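Beta-fructofuranosidase (Arthrobacter, PDB 3WPU) belongs to the levansucrase/invertase family of beta-fructofuranosidases, mainly beta-sheet proteins whose core is a five-bladed beta-propeller. Local coordinates at residues 60-65 with 441-446; 88-93 with 488-493; 116-121 with 212-217; 305-310 with 324-329. One frame throughout, in Å; residues are numbered along the deposited sequence. Where two conformers were deposited one is given.

How the contacts relate
Contacts 2 and 3 sit side by side, with centres about 13 Å apart, and both involve the same large curled sheet. Trp93, at the end of 88-93, makes the link by packing on Tyr120, Gly213 and Val214. Contact 1 lies at the surface, its centre about 29 Å from that of contact 3; Arg446 there has its side chain about 3 Å from a bound glycerol, probably a crystallisation additive. Contact 4 belongs to another sheet and lies across the chain's centre from the other three, its centre 34 to 35 Å from each of theirs. Contact 4 is a local hairpin, whereas contacts 1 and 2 join residues nearly 400 positions apart.

Contact 1: residues 60-65 with 441-446; sequences VPQDFP and HDDFVR
Gln62 NE2 donates a hydrogen to the main-chain carbonyl of Asp443, the two atoms NE2 and O lying 3.2 Å apart with an angle of 149° at the hydrogen. The amide nitrogen sits above the carbonyl plane instead of on a lone pair, and the acceptor is itself tilted from the plane of the Gln62 amide, so the bond is bent at both ends. Asp443 OD1 stands 3.7 Å from the same NE2, where its charge would probably favour the amide N-H groups. A glutamine fits here because it is long and ends in an N-H donor: its chain runs extended from a CG placed opposite the backbone N (chi1 -166°), spanning the distance to the strand while its CG brushes Val445 CG2 at 3.9 Å. Strand 443-446 is one arm of a small antiparallel hairpin with 437-438, in which the backbone of Val445 bonds to Ile438. Residues 60-65, from the loop leading to strand 72-81, lean on this hairpin. CE2 of Phe64 lies 3.7 Å from Val445 CG2, which comes in obliquely, while CZ points in the ring plane at Arg446 O, also 3.7 Å away. The ring rests further on Ile438 and Trp481, an apolar setting suited to phenylalanine. Arg446 turns its side chain from the loop and forms salt bridges with Asp436 and Asp108.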
loop_
_atom_site.group_PDB
_atom_site.type_symbol
_atom_site.label_atom_id
_atom_site.label_comp_id
_atom_site.label_asym_id
_atom_site.label_seq_id
_atom_site.Cartn_x
_atom_site.Cartn_y
_atom_site.Cartn_z
ATOM N N VAL A 60 -12.693 -14.438 0.452
ATOM C CA VAL A 60 -11.914 -14.928 1.584
ATOM C C VAL A 60 -12.830 -15.692 2.528
ATOM O O VAL A 60 -13.883 -15.190 2.877
ATOM C CB VAL A 60 -11.264 -13.768 2.336
ATOM C CG1 VAL A 60 -10.492 -14.237 3.545
ATOM C CG2 VAL A 60 -10.285 -13.070 1.384
ATOM N N PRO A 61 -12.404 -16.888 2.965
ATOM C CA PRO A 61 -13.319 -17.566 3.913
ATOM C C PRO A 61 -13.382 -16.879 5.263
ATOM O O PRO A 61 -12.402 -16.279 5.710
ATOM C CB PRO A 61 -12.717 -18.952 4.067
ATOM C CG PRO A 61 -11.304 -18.792 3.726
ATOM C CD PRO A 61 -11.262 -17.746 2.619
ATOM N N GLN A 62 -14.541 -17.011 5.912
ATOM C CA GLN A 62 -14.812 -16.361 7.188
ATOM C C GLN A 62 -14.060 -17.016 8.333
ATOM O O GLN A 62 -13.830 -16.375 9.352
ATOM C CB GLN A 62 -16.319 -16.347 7.482
ATOM C CG GLN A 62 -16.684 -15.399 8.614
ATOM C CD GLN A 62 -18.157 -15.041 8.675
ATOM O OE1 GLN A 62 -18.822 -14.896 7.654
ATOM N NE2 GLN A 62 -18.663 -14.859 9.881
ATOM N N ASP A 63 -13.704 -18.285 8.155
ATOM C CA ASP A 63 -12.845 -18.998 9.104
ATOM C C ASP A 63 -11.415 -18.847 8.638
ATOM O O ASP A 63 -10.940 -19.599 7.766
ATOM C CB ASP A 63 -13.246 -20.465 9.191
ATOM C CG ASP A 63 -14.678 -20.631 9.621
ATOM O OD1 ASP A 63 -14.945 -20.464 10.827
ATOM O OD2 ASP A 63 -15.525 -20.900 8.743
ATOM N N PHE A 64 -10.742 -17.850 9.181
ATOM C CA PHE A 64 -9.375 -17.582 8.789
ATOM C C PHE A 64 -8.480 -17.784 10.004
ATOM O O PHE A 64 -8.917 -17.581 11.139
ATOM C CB PHE A 64 -9.244 -16.170 8.220
ATOM C CG PHE A 64 -9.921 -15.097 9.048
ATOM C CD1 PHE A 64 -9.279 -14.548 10.153
ATOM C CD2 PHE A 64 -11.200 -14.646 8.727
ATOM C CE1 PHE A 64 -9.881 -13.546 10.889
ATOM C CE2 PHE A 64 -11.813 -13.655 9.470
ATOM C CZ PHE A 64 -11.162 -13.111 10.569
ATOM N N PRO A 65 -7.223 -18.185 9.767
ATOM C CA PRO A 65 -6.247 -18.198 10.840
ATOM C C PRO A 65 -5.802 -16.775 11.184
ATOM O O PRO A 65 -6.033 -15.813 10.407
ATOM C CB PRO A 65 -5.105 -18.999 10.249
ATOM C CG PRO A 65 -5.151 -18.651 8.786
ATOM C CD PRO A 65 -6.608 -18.468 8.456
ATOM N N HIS A 441 -24.766 -9.039 8.453
ATOM C CA HIS A 441 -25.158 -8.077 9.486
ATOM C C HIS A 441 -25.274 -8.700 10.891
ATOM O O HIS A 441 -24.933 -8.057 11.881
ATOM C CB HIS A 441 -26.483 -7.417 9.093
ATOM C CG HIS A 441 -27.643 -8.360 9.104
ATOM N ND1 HIS A 441 -28.555 -8.401 10.135
ATOM C CD2 HIS A 441 -28.008 -9.333 8.237
ATOM C CE1 HIS A 441 -29.447 -9.345 9.892
ATOM N NE2 HIS A 441 -29.135 -9.930 8.751
ATOM N N ASP A 442 -25.734 -9.941 10.962
ATOM C CA ASP A 442 -25.924 -10.647 12.242
ATOM C C ASP A 442 -24.846 -11.705 12.532
ATOM O O ASP A 442 -24.952 -12.471 13.490
ATOM C CB ASP A 442 -27.307 -11.308 12.270
ATOM C CG ASP A 442 -27.518 -12.280 11.122
ATOM O OD1 ASP A 442 -26.704 -12.298 10.160
ATOM O OD2 ASP A 442 -28.523 -13.025 11.170
ATOM N N ASP A 443 -23.792 -11.744 11.723
ATOM C CA ASP A 443 -22.829 -12.830 11.800
ATOM C C ASP A 443 -21.549 -12.419 11.086
ATOM O O ASP A 443 -21.230 -12.937 10.007
ATOM C CB ASP A 443 -23.394 -14.097 11.166
ATOM C CG ASP A 443 -22.407 -15.247 11.165
ATOM O OD1 ASP A 443 -21.608 -15.371 12.106
ATOM O OD2 ASP A 443 -22.426 -16.029 10.195
ATOM N N PHE A 444 -20.832 -11.491 11.706
ATOM C CA PHE A 444 -19.576 -11.019 11.132
ATOM C C PHE A 444 -18.458 -11.044 12.140
ATOM O O PHE A 444 -18.691 -11.081 13.351
ATOM C CB PHE A 444 -19.736 -9.623 10.521
ATOM C CG PHE A 444 -19.976 -8.514 11.524
ATOM C CD1 PHE A 444 -18.910 -7.759 12.035
ATOM C CD2 PHE A 444 -21.276 -8.176 11.921
ATOM C CE1 PHE A 444 -19.135 -6.721 12.921
ATOM C CE2 PHE A 444 -21.505 -7.147 12.815
ATOM C CZ PHE A 444 -20.442 -6.412 13.314
ATOM N N VAL A 445 -17.222 -10.994 11.636
ATOM C CA VAL A 445 -16.056 -11.008 12.475
ATOM C C VAL A 445 -15.062 -10.016 11.907
ATOM O O VAL A 445 -15.068 -9.769 10.691
ATOM C CB VAL A 445 -15.377 -12.398 12.540
ATOM C CG1 VAL A 445 -16.267 -13.381 13.297
ATOM C CG2 VAL A 445 -15.037 -12.942 11.175
ATOM N N ARG A 446 -14.264 -9.448 12.805
ATOM C CA ARG A 446 -13.157 -8.564 12.415
ATOM C C ARG A 446 -11.890 -9.367 12.275
ATOM O O ARG A 446 -11.671 -10.351 12.991
ATOM C CB ARG A 446 -12.971 -7.448 13.431
ATOM C CG ARG A 446 -14.238 -6.664 13.736
ATOM C CD ARG A 446 -14.964 -6.135 12.509
ATOM N NE ARG A 446 -14.242 -5.032 11.874
ATOM C CZ ARG A 446 -14.326 -3.757 12.260
ATOM N NH1 ARG A 446 -15.072 -3.421 13.300
ATOM N NH2 ARG A 446 -13.660 -2.801 11.597
#

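Contact 2: residues 88-93 with 488-493; sequences YSVNGW and KHLFTN
Asn91 sets CG opposite its carbonyl carbon and beside its own N (chi1 -70°), and chi2 near 6° turns the amide to grip both main-chain polar groups of Thr492 in a two-bond ring, as in an antiparallel hydrogen-bonded pair. OD1 accepts from Thr492 N at 2.8 Å, in its carbonyl plane and on a lone pair, while ND2 donates to Thr492 O, also at 2.8 Å, in the plane of the amide. This ring lies beyond the last bridge, Val90 with Leu490, of a parallel pairing between strands 88-90 and 488-493, where Asn91 N also bonds to Leu490 O. Here the first strand leaves through a type I' turn, Val90 to Trp93; Asn91 and Gly92 have the positive phi it needs, and Asn-Gly is favoured there. Strand 488-493, near the C-terminal end, is thereby joined to the curled sheet, with 496-500 on its other side. On the Tyr88 and Leu490 face, Lys488 CB lies over the Tyr88 ring, 3.6 Å from its centroid, a CH-pi contact through the lysine's aliphatic root; Tyr88 OH bonds to Asp82. On the other face Ser89 OG lies near the plane of the His489 ring, at its edge, 2.7 Å from ND1, and Asp502 holds NE2. One water joins Ser89 OG, 2.7 Å away, to Gly92 N, from which it accepts, and to Leu490 O, to which it donates at 3.0 Å.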
loop_
_atom_site.group_PDB
_atom_site.type_symbol
_atom_site.label_atom_id
_atom_site.label_comp_id
_atom_site.label_asym_id
_atom_site.label_seq_id
_atom_site.Cartn_x
_atom_site.Cartn_y
_atom_site.Cartn_z
ATOM N N TYR A 88 12.872 -8.805 0.144
ATOM C CA TYR A 88 14.068 -9.409 0.718
ATOM C C TYR A 88 13.933 -10.260 1.979
ATOM O O TYR A 88 13.171 -9.953 2.900
ATOM C CB TYR A 88 15.071 -8.316 1.030
ATOM C CG TYR A 88 15.797 -7.821 -0.183
ATOM C CD1 TYR A 88 15.169 -6.979 -1.087
ATOM C CD2 TYR A 88 17.114 -8.195 -0.426
ATOM C CE1 TYR A 88 15.819 -6.530 -2.211
ATOM C CE2 TYR A 88 17.780 -7.748 -1.558
ATOM C CZ TYR A 88 17.119 -6.927 -2.457
ATOM O OH TYR A 88 17.757 -6.448 -3.580
ATOM N N SER A 89 14.739 -11.326 2.004
ATOM C CA SER A 89 15.113 -12.005 3.234
ATOM C C SER A 89 16.508 -11.512 3.588
ATOM O O SER A 89 17.249 -11.070 2.701
ATOM C CB SER A 89 15.087 -13.530 3.048
ATOM O OG SER A 89 16.082 -13.933 2.128
ATOM N N VAL A 90 16.865 -11.592 4.869
ATOM C CA VAL A 90 18.213 -11.240 5.350
ATOM C C VAL A 90 18.749 -12.416 6.163
ATOM O O VAL A 90 18.115 -12.884 7.117
ATOM C CB VAL A 90 18.238 -9.950 6.212
ATOM C CG1 VAL A 90 19.675 -9.595 6.596
ATOM C CG2 VAL A 90 17.606 -8.777 5.468
ATOM N N ASN A 91 19.894 -12.942 5.748
ATOM C CA ASN A 91 20.503 -14.075 6.420
ATOM C C ASN A 91 19.524 -15.189 6.779
ATOM O O ASN A 91 19.553 -15.724 7.877
ATOM C CB ASN A 91 21.312 -13.586 7.614
ATOM C CG ASN A 91 22.561 -12.845 7.179
ATOM O OD1 ASN A 91 22.758 -12.605 6.000
ATOM N ND2 ASN A 91 23.404 -12.483 8.129
ATOM N N GLY A 92 18.678 -15.537 5.809
ATOM C CA GLY A 92 17.790 -16.671 5.906
ATOM C C GLY A 92 16.417 -16.373 6.449
ATOM O O GLY A 92 15.635 -17.296 6.642
ATOM N N TRP A 93 16.105 -15.100 6.680
ATOM C CA TRP A 93 14.814 -14.726 7.292
ATOM C C TRP A 93 14.050 -13.699 6.457
ATOM O O TRP A 93 14.584 -12.624 6.148
ATOM C CB TRP A 93 15.034 -14.118 8.671
ATOM C CG TRP A 93 15.670 -15.029 9.641
ATOM C CD1 TRP A 93 16.995 -15.106 9.939
ATOM C CD2 TRP A 93 15.007 -15.984 10.477
ATOM N NE1 TRP A 93 17.209 -16.059 10.896
ATOM C CE2 TRP A 93 16.001 -16.618 11.245
ATOM C CE3 TRP A 93 13.681 -16.391 10.627
ATOM C CZ2 TRP A 93 15.706 -17.615 12.166
ATOM C CZ3 TRP A 93 13.390 -17.384 11.548
ATOM C CH2 TRP A 93 14.389 -17.980 12.307
ATOM N N LYS A 488 14.459 -11.849 -3.431
ATOM C CA LYS A 488 15.898 -11.610 -3.317
ATOM C C LYS A 488 16.318 -11.965 -1.902
ATOM O O LYS A 488 15.546 -11.839 -0.962
ATOM C CB LYS A 488 16.254 -10.163 -3.624
ATOM C CG LYS A 488 15.908 -9.726 -5.035
ATOM C CD LYS A 488 16.755 -10.403 -6.100
ATOM C CE LYS A 488 16.479 -9.803 -7.472
ATOM N NZ LYS A 488 17.121 -10.601 -8.559
ATOM N N HIS A 489 17.549 -12.423 -1.767
ATOM C CA HIS A 489 18.055 -12.928 -0.499
ATOM C C HIS A 489 19.388 -12.302 -0.202
ATOM O O HIS A 489 20.363 -12.535 -0.920
ATOM C CB HIS A 489 18.165 -14.445 -0.579
ATOM C CG HIS A 489 16.909 -15.067 -1.074
ATOM N ND1 HIS A 489 15.812 -15.273 -0.256
ATOM C CD2 HIS A 489 16.522 -15.408 -2.324
ATOM C CE1 HIS A 489 14.829 -15.779 -0.980
ATOM N NE2 HIS A 489 15.231 -15.861 -2.235
ATOM N N LEU A 490 19.406 -11.485 0.846
ATOM C CA LEU A 490 20.610 -10.810 1.275
ATOM C C LEU A 490 21.370 -11.721 2.223
ATOM O O LEU A 490 20.796 -12.302 3.160
ATOM C CB LEU A 490 20.248 -9.487 1.967
ATOM C CG LEU A 490 21.422 -8.646 2.459
ATOM C CD1 LEU A 490 22.346 -8.270 1.311
ATOM C CD2 LEU A 490 20.932 -7.389 3.158
ATOM N N PHE A 491 22.670 -11.866 1.956
ATOM C CA PHE A 491 23.574 -12.538 2.872
ATOM C C PHE A 491 24.644 -11.535 3.245
ATOM O O PHE A 491 25.328 -11.019 2.366
ATOM C CB PHE A 491 24.163 -13.772 2.208
ATOM C CG PHE A 491 23.146 -14.809 1.893
ATOM C CD1 PHE A 491 22.465 -15.442 2.925
ATOM C CD2 PHE A 491 22.846 -15.148 0.585
ATOM C CE1 PHE A 491 21.505 -16.409 2.648
ATOM C CE2 PHE A 491 21.893 -16.113 0.303
ATOM C CZ PHE A 491 21.223 -16.742 1.336
ATOM N N THR A 492 24.736 -11.217 4.532
ATOM C CA THR A 492 25.560 -10.104 4.998
ATOM C C THR A 492 26.214 -10.433 6.351
ATOM O O THR A 492 25.616 -11.073 7.218
ATOM C CB THR A 492 24.733 -8.802 5.081
ATOM O OG1 THR A 492 25.568 -7.702 5.467
ATOM C CG2 THR A 492 23.581 -8.934 6.073
ATOM N N ASN A 493 27.468 -10.025 6.506
ATOM C CA ASN A 493 28.151 -10.169 7.791
ATOM C C ASN A 493 29.359 -9.280 7.817
ATOM O O ASN A 493 30.221 -9.397 6.945
ATOM C CB ASN A 493 28.557 -11.626 8.069
ATOM C CG ASN A 493 27.818 -12.224 9.260
ATOM O OD1 ASN A 493 27.896 -11.701 10.378
ATOM N ND2 ASN A 493 27.100 -13.328 9.031
HETATM O O HOH W 1 18.606 -14.400 3.074
#

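Contact 3: residues 116-121 with 212-217; sequences IGYFYR and KGVTLT
Tyr118 and Tyr120 both present ring faces to strand 213-217, and each is covered by one aliphatic residue. Leu216 CD1 stands 3.7 Å from the centroid of the Tyr118 ring and 14° off its normal; Val214 CB takes the equivalent place over Tyr120, at 3.9 Å. Both are CH-pi contacts in which the pair lies alongside, pointing opposite ways. Spaced two apart in a strand, the tyrosines share a face, and their similar torsions (chi1 70° and 59°), with CG between the backbone N and carbonyl carbon, turn the rings alike. Tyrosine suits the site: its flat ring fills the space between the backbones, while the hydroxyl of Tyr118 reaches water. That OH contacts two waters: the first, 2.5 Å away, donates to Val214 O, and the second is bound only weakly by Leu216 N. Val214 O also lies at the edge of the Tyr118 ring, in its plane. Gly213 CA comes obliquely to CE1 of Tyr120, at 3.5 Å; a CB at its backbone angles would jam against the preceding carbonyl O and run into Tyr120 OH, so glycine is called for. The strands run nearly antiparallel but are 7.2 Å apart at closest, so they pack face on through side chains, consistent with adjoining blades of a propeller. Strand 93-102 flanks the contact: Trp93 touches Val214 and meets Tyr120 edge-to-face, Phe97 packs on Leu216, and Ile175 of strand 174-184 also touches Leu216.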
loop_
_atom_site.group_PDB
_atom_site.type_symbol
_atom_site.label_atom_id
_atom_site.label_comp_id
_atom_site.label_asym_id
_atom_site.label_seq_id
_atom_site.Cartn_x
_atom_site.Cartn_y
_atom_site.Cartn_z
ATOM N N ILE A 116 4.308 0.642 14.726
ATOM C CA ILE A 116 4.932 -0.285 13.811
ATOM C C ILE A 116 5.606 -1.418 14.564
ATOM O O ILE A 116 6.435 -1.198 15.459
ATOM C CB ILE A 116 5.941 0.413 12.868
ATOM C CG1 ILE A 116 5.171 1.380 11.972
ATOM C CG2 ILE A 116 6.719 -0.629 12.086
ATOM C CD1 ILE A 116 6.047 2.323 11.165
ATOM N N GLY A 117 5.247 -2.638 14.162
ATOM C CA GLY A 117 5.857 -3.859 14.656
ATOM C C GLY A 117 6.494 -4.616 13.505
ATOM O O GLY A 117 6.451 -4.165 12.358
ATOM N N TYR A 118 7.114 -5.752 13.791
ATOM C CA TYR A 118 7.676 -6.573 12.728
ATOM C C TYR A 118 7.473 -8.048 12.968
ATOM O O TYR A 118 7.261 -8.479 14.101
ATOM C CB TYR A 118 9.150 -6.245 12.492
ATOM C CG TYR A 118 10.101 -6.666 13.608
ATOM C CD1 TYR A 118 10.894 -7.800 13.462
ATOM C CD2 TYR A 118 10.232 -5.927 14.773
ATOM C CE1 TYR A 118 11.768 -8.196 14.451
ATOM C CE2 TYR A 118 11.118 -6.327 15.780
ATOM C CZ TYR A 118 11.894 -7.457 15.583
ATOM O OH TYR A 118 12.802 -7.908 16.525
ATOM N N PHE A 119 7.485 -8.813 11.877
ATOM C CA PHE A 119 7.367 -10.267 11.935
ATOM C C PHE A 119 8.512 -10.842 11.118
ATOM O O PHE A 119 9.063 -10.161 10.242
ATOM C CB PHE A 119 6.044 -10.758 11.346
ATOM C CG PHE A 119 4.793 -10.372 12.112
ATOM C CD1 PHE A 119 4.204 -11.284 12.974
ATOM C CD2 PHE A 119 4.177 -9.149 11.919
ATOM C CE1 PHE A 119 3.028 -10.972 13.645
ATOM C CE2 PHE A 119 2.998 -8.827 12.582
ATOM C CZ PHE A 119 2.439 -9.742 13.465
ATOM N N TYR A 120 8.867 -12.094 11.389
ATOM C CA TYR A 120 9.865 -12.803 10.597
ATOM C C TYR A 120 9.547 -14.289 10.494
ATOM O O TYR A 120 8.788 -14.854 11.323
ATOM C CB TYR A 120 11.259 -12.571 11.160
ATOM C CG TYR A 120 11.440 -12.998 12.593
ATOM C CD1 TYR A 120 11.852 -14.285 12.904
ATOM C CD2 TYR A 120 11.237 -12.091 13.637
ATOM C CE1 TYR A 120 12.037 -14.671 14.223
ATOM C CE2 TYR A 120 11.403 -12.475 14.953
ATOM C CZ TYR A 120 11.815 -13.746 15.236
ATOM O OH TYR A 120 11.992 -14.104 16.566
ATOM N N ARG A 121 10.074 -14.914 9.451
ATOM C CA ARG A 121 9.912 -16.354 9.257
ATOM C C ARG A 121 11.038 -16.848 8.370
ATOM O O ARG A 121 11.646 -16.058 7.649
ATOM C CB ARG A 121 8.546 -16.693 8.652
ATOM C CG ARG A 121 8.388 -16.303 7.194
ATOM C CD ARG A 121 6.987 -16.580 6.664
ATOM N NE ARG A 121 6.885 -16.166 5.260
ATOM C CZ ARG A 121 5.801 -16.299 4.509
ATOM N NH1 ARG A 121 4.692 -16.840 4.994
ATOM N NH2 ARG A 121 5.816 -15.852 3.269
ATOM N N LYS A 212 18.081 -18.471 15.987
ATOM C CA LYS A 212 16.921 -18.260 16.856
ATOM C C LYS A 212 15.912 -17.242 16.326
ATOM O O LYS A 212 14.765 -17.255 16.750
ATOM C CB LYS A 212 17.366 -17.852 18.267
ATOM C CG LYS A 212 17.695 -19.021 19.187
ATOM C CD LYS A 212 18.660 -20.006 18.546
ATOM C CE LYS A 212 19.037 -21.125 19.506
ATOM N NZ LYS A 212 19.725 -20.629 20.730
ATOM N N GLY A 213 16.322 -16.379 15.397
ATOM C CA GLY A 213 15.403 -15.409 14.814
ATOM C C GLY A 213 16.023 -14.064 14.516
ATOM O O GLY A 213 17.240 -13.947 14.292
ATOM N N VAL A 214 15.168 -13.044 14.496
ATOM C CA VAL A 214 15.553 -11.711 14.081
ATOM C C VAL A 214 15.310 -10.712 15.201
ATOM O O VAL A 214 14.243 -10.694 15.814
ATOM C CB VAL A 214 14.751 -11.281 12.835
ATOM C CG1 VAL A 214 14.963 -9.806 12.518
ATOM C CG2 VAL A 214 15.118 -12.168 11.650
ATOM N N THR A 215 16.317 -9.893 15.465
ATOM C CA THR A 215 16.185 -8.728 16.316
ATOM C C THR A 215 16.516 -7.535 15.446
ATOM O O THR A 215 17.366 -7.619 14.552
ATOM C CB THR A 215 17.160 -8.774 17.517
ATOM O OG1 THR A 215 16.907 -9.953 18.286
ATOM C CG2 THR A 215 16.964 -7.560 18.404
ATOM N N LEU A 216 15.803 -6.436 15.670
ATOM C CA LEU A 216 16.122 -5.189 15.002
ATOM C C LEU A 216 16.870 -4.328 16.004
ATOM O O LEU A 216 16.529 -4.300 17.179
ATOM C CB LEU A 216 14.868 -4.499 14.460
ATOM C CG LEU A 216 14.116 -5.277 13.374
ATOM C CD1 LEU A 216 12.970 -4.429 12.836
ATOM C CD2 LEU A 216 14.988 -5.722 12.216
ATOM N N THR A 217 17.946 -3.702 15.548
ATOM C CA THR A 217 18.719 -2.803 16.366
ATOM C C THR A 217 18.601 -1.406 15.736
ATOM O O THR A 217 18.151 -1.268 14.593
ATOM C CB THR A 217 20.203 -3.250 16.470
ATOM O OG1 THR A 217 20.833 -3.191 15.187
ATOM C CG2 THR A 217 20.310 -4.667 17.025
HETATM O O HOH W 2 12.369 -9.967 17.944
HETATM O O HOH W 3 13.613 -6.026 18.172
#

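Contact 4: residues 305-310 with 324-329; sequences IGNVGL and LPPILS
Ile327 and Leu328 both face Val308 across the strands, a classic beta bulge in which one carbonyl serves two successive N-H groups. Val308 O receives Ile327 N at 2.9 Å, nearly in line with its C=O bond though bent at the hydrogen (139°), and Leu328 N only weakly, at 3.5 Å. Val308 N completes the bulge by donating to Leu328 O at 2.8 Å; regular pairing continues with Asn307 and Ser329, a non-hydrogen-bonded pair. Before the bulge come Pro325 and Pro326, which have no N-H to give, and the next bond back is Leu324 N to Leu310 O. The two strands form a hairpin in the middle of a five-strand sheet, consistent with a propeller blade: 305-313 is bordered on its far side by 260-266, and 321-331 by the short strand 26-27. The corner at Ile327 lets its branches reach Val308 and Leu310. Its chi1 of 55° tucks CG1 in over the main chain, 3.9 Å from Val308 CG1, while the branch CG2 reaches Leu310 CB at 4.0 Å; branched aliphatic residues thus fill the site together with Val262. Leu310 CD2 and Leu324 CD1 pack at 3.8 Å. Facing the other way, the amide of Asn307 crosses the proline ring, with ND2 3.4 Å from Pro326 CG, and ND2 is bonded weakly to Tyr232 O. The carbonyls of Pro325 and Pro326 are both taken up by Arg379.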
loop_
_atom_site.group_PDB
_atom_site.type_symbol
_atom_site.label_atom_id
_atom_site.label_comp_id
_atom_site.label_asym_id
_atom_site.label_seq_id
_atom_site.Cartn_x
_atom_site.Cartn_y
_atom_site.Cartn_z
ATOM N N ILE A 305 -11.376 15.372 -2.523
ATOM C CA ILE A 305 -10.301 15.918 -3.378
ATOM C C ILE A 305 -8.951 15.273 -3.031
ATOM O O ILE A 305 -7.934 15.949 -2.738
ATOM C CB ILE A 305 -10.243 17.459 -3.311
ATOM C CG1 ILE A 305 -10.119 17.957 -1.856
ATOM C CG2 ILE A 305 -11.464 18.072 -3.968
ATOM C CD1 ILE A 305 -9.842 19.435 -1.709
ATOM N N GLY A 306 -8.937 13.948 -3.079
ATOM C CA GLY A 306 -7.737 13.192 -2.846
ATOM C C GLY A 306 -6.734 13.386 -3.961
ATOM O O GLY A 306 -7.111 13.648 -5.104
ATOM N N ASN A 307 -5.474 13.241 -3.611
ATOM C CA ASN A 307 -4.413 13.177 -4.609
ATOM C C ASN A 307 -3.292 12.212 -4.248
ATOM O O ASN A 307 -3.205 11.689 -3.123
ATOM C CB ASN A 307 -3.892 14.574 -5.049
ATOM C CG ASN A 307 -3.038 15.289 -4.000
ATOM O OD1 ASN A 307 -2.725 14.749 -2.948
ATOM N ND2 ASN A 307 -2.641 16.528 -4.312
ATOM N N VAL A 308 -2.410 11.997 -5.216
ATOM C CA VAL A 308 -1.213 11.221 -5.018
ATOM C C VAL A 308 -0.060 12.149 -5.316
ATOM O O VAL A 308 0.044 12.699 -6.413
ATOM C CB VAL A 308 -1.121 9.957 -5.919
ATOM C CG1 VAL A 308 0.221 9.294 -5.734
ATOM C CG2 VAL A 308 -2.252 8.991 -5.555
ATOM N N GLY A 309 0.791 12.302 -4.314
ATOM C CA GLY A 309 1.971 13.157 -4.402
ATOM C C GLY A 309 3.230 12.459 -4.842
ATOM O O GLY A 309 3.337 11.235 -4.836
ATOM N N LEU A 310 4.194 13.277 -5.281
ATOM C CA LEU A 310 5.522 12.828 -5.683
ATOM C C LEU A 310 6.545 13.728 -4.969
ATOM O O LEU A 310 6.304 14.940 -4.778
ATOM C CB LEU A 310 5.705 12.964 -7.198
ATOM C CG LEU A 310 6.974 12.329 -7.777
ATOM C CD1 LEU A 310 7.007 10.813 -7.659
ATOM C CD2 LEU A 310 7.159 12.759 -9.233
ATOM N N LEU A 324 7.400 17.563 -5.320
ATOM C CA LEU A 324 7.108 17.821 -6.719
ATOM C C LEU A 324 5.588 17.885 -6.881
ATOM O O LEU A 324 4.843 17.521 -5.944
ATOM C CB LEU A 324 7.720 16.732 -7.602
ATOM C CG LEU A 324 9.245 16.623 -7.550
ATOM C CD1 LEU A 324 9.765 15.445 -8.354
ATOM C CD2 LEU A 324 9.916 17.910 -8.023
ATOM N N PRO A 325 5.102 18.344 -8.046
ATOM C CA PRO A 325 3.630 18.490 -8.166
ATOM C C PRO A 325 2.904 17.126 -8.082
ATOM O O PRO A 325 3.481 16.084 -8.360
ATOM C CB PRO A 325 3.465 19.186 -9.525
ATOM C CG PRO A 325 4.773 19.950 -9.698
ATOM C CD PRO A 325 5.814 19.014 -9.160
ATOM N N PRO A 326 1.633 17.116 -7.649
ATOM C CA PRO A 326 0.960 15.826 -7.600
ATOM C C PRO A 326 0.902 15.101 -8.946
ATOM O O PRO A 326 0.816 15.743 -10.022
ATOM C CB PRO A 326 -0.478 16.180 -7.136
ATOM C CG PRO A 326 -0.443 17.587 -6.671
ATOM C CD PRO A 326 0.741 18.247 -7.339
ATOM N N ILE A 327 0.997 13.788 -8.916
ATOM C CA ILE A 327 0.897 12.998 -10.169
ATOM C C ILE A 327 -0.500 12.536 -10.532
ATOM O O ILE A 327 -0.762 12.241 -11.712
ATOM C CB ILE A 327 1.887 11.804 -10.229
ATOM C CG1 ILE A 327 1.728 10.874 -9.012
ATOM C CG2 ILE A 327 3.325 12.303 -10.315
ATOM C CD1 ILE A 327 2.494 9.570 -9.130
ATOM N N LEU A 328 -1.395 12.431 -9.549
ATOM C CA LEU A 328 -2.785 12.068 -9.806
ATOM C C LEU A 328 -3.686 12.833 -8.839
ATOM O O LEU A 328 -3.329 13.020 -7.659
ATOM C CB LEU A 328 -2.986 10.569 -9.621
ATOM C CG LEU A 328 -4.391 10.036 -9.925
ATOM C CD1 LEU A 328 -4.611 9.916 -11.427
ATOM C CD2 LEU A 328 -4.686 8.725 -9.204
ATOM N N SER A 329 -4.771 13.377 -9.361
ATOM C CA SER A 329 -5.823 13.984 -8.530
ATOM C C SER A 329 -7.124 13.304 -8.822
ATOM O O SER A 329 -7.376 12.881 -9.955
ATOM C CB SER A 329 -5.974 15.485 -8.777
ATOM O OG SER A 329 -6.265 15.784 -10.146
#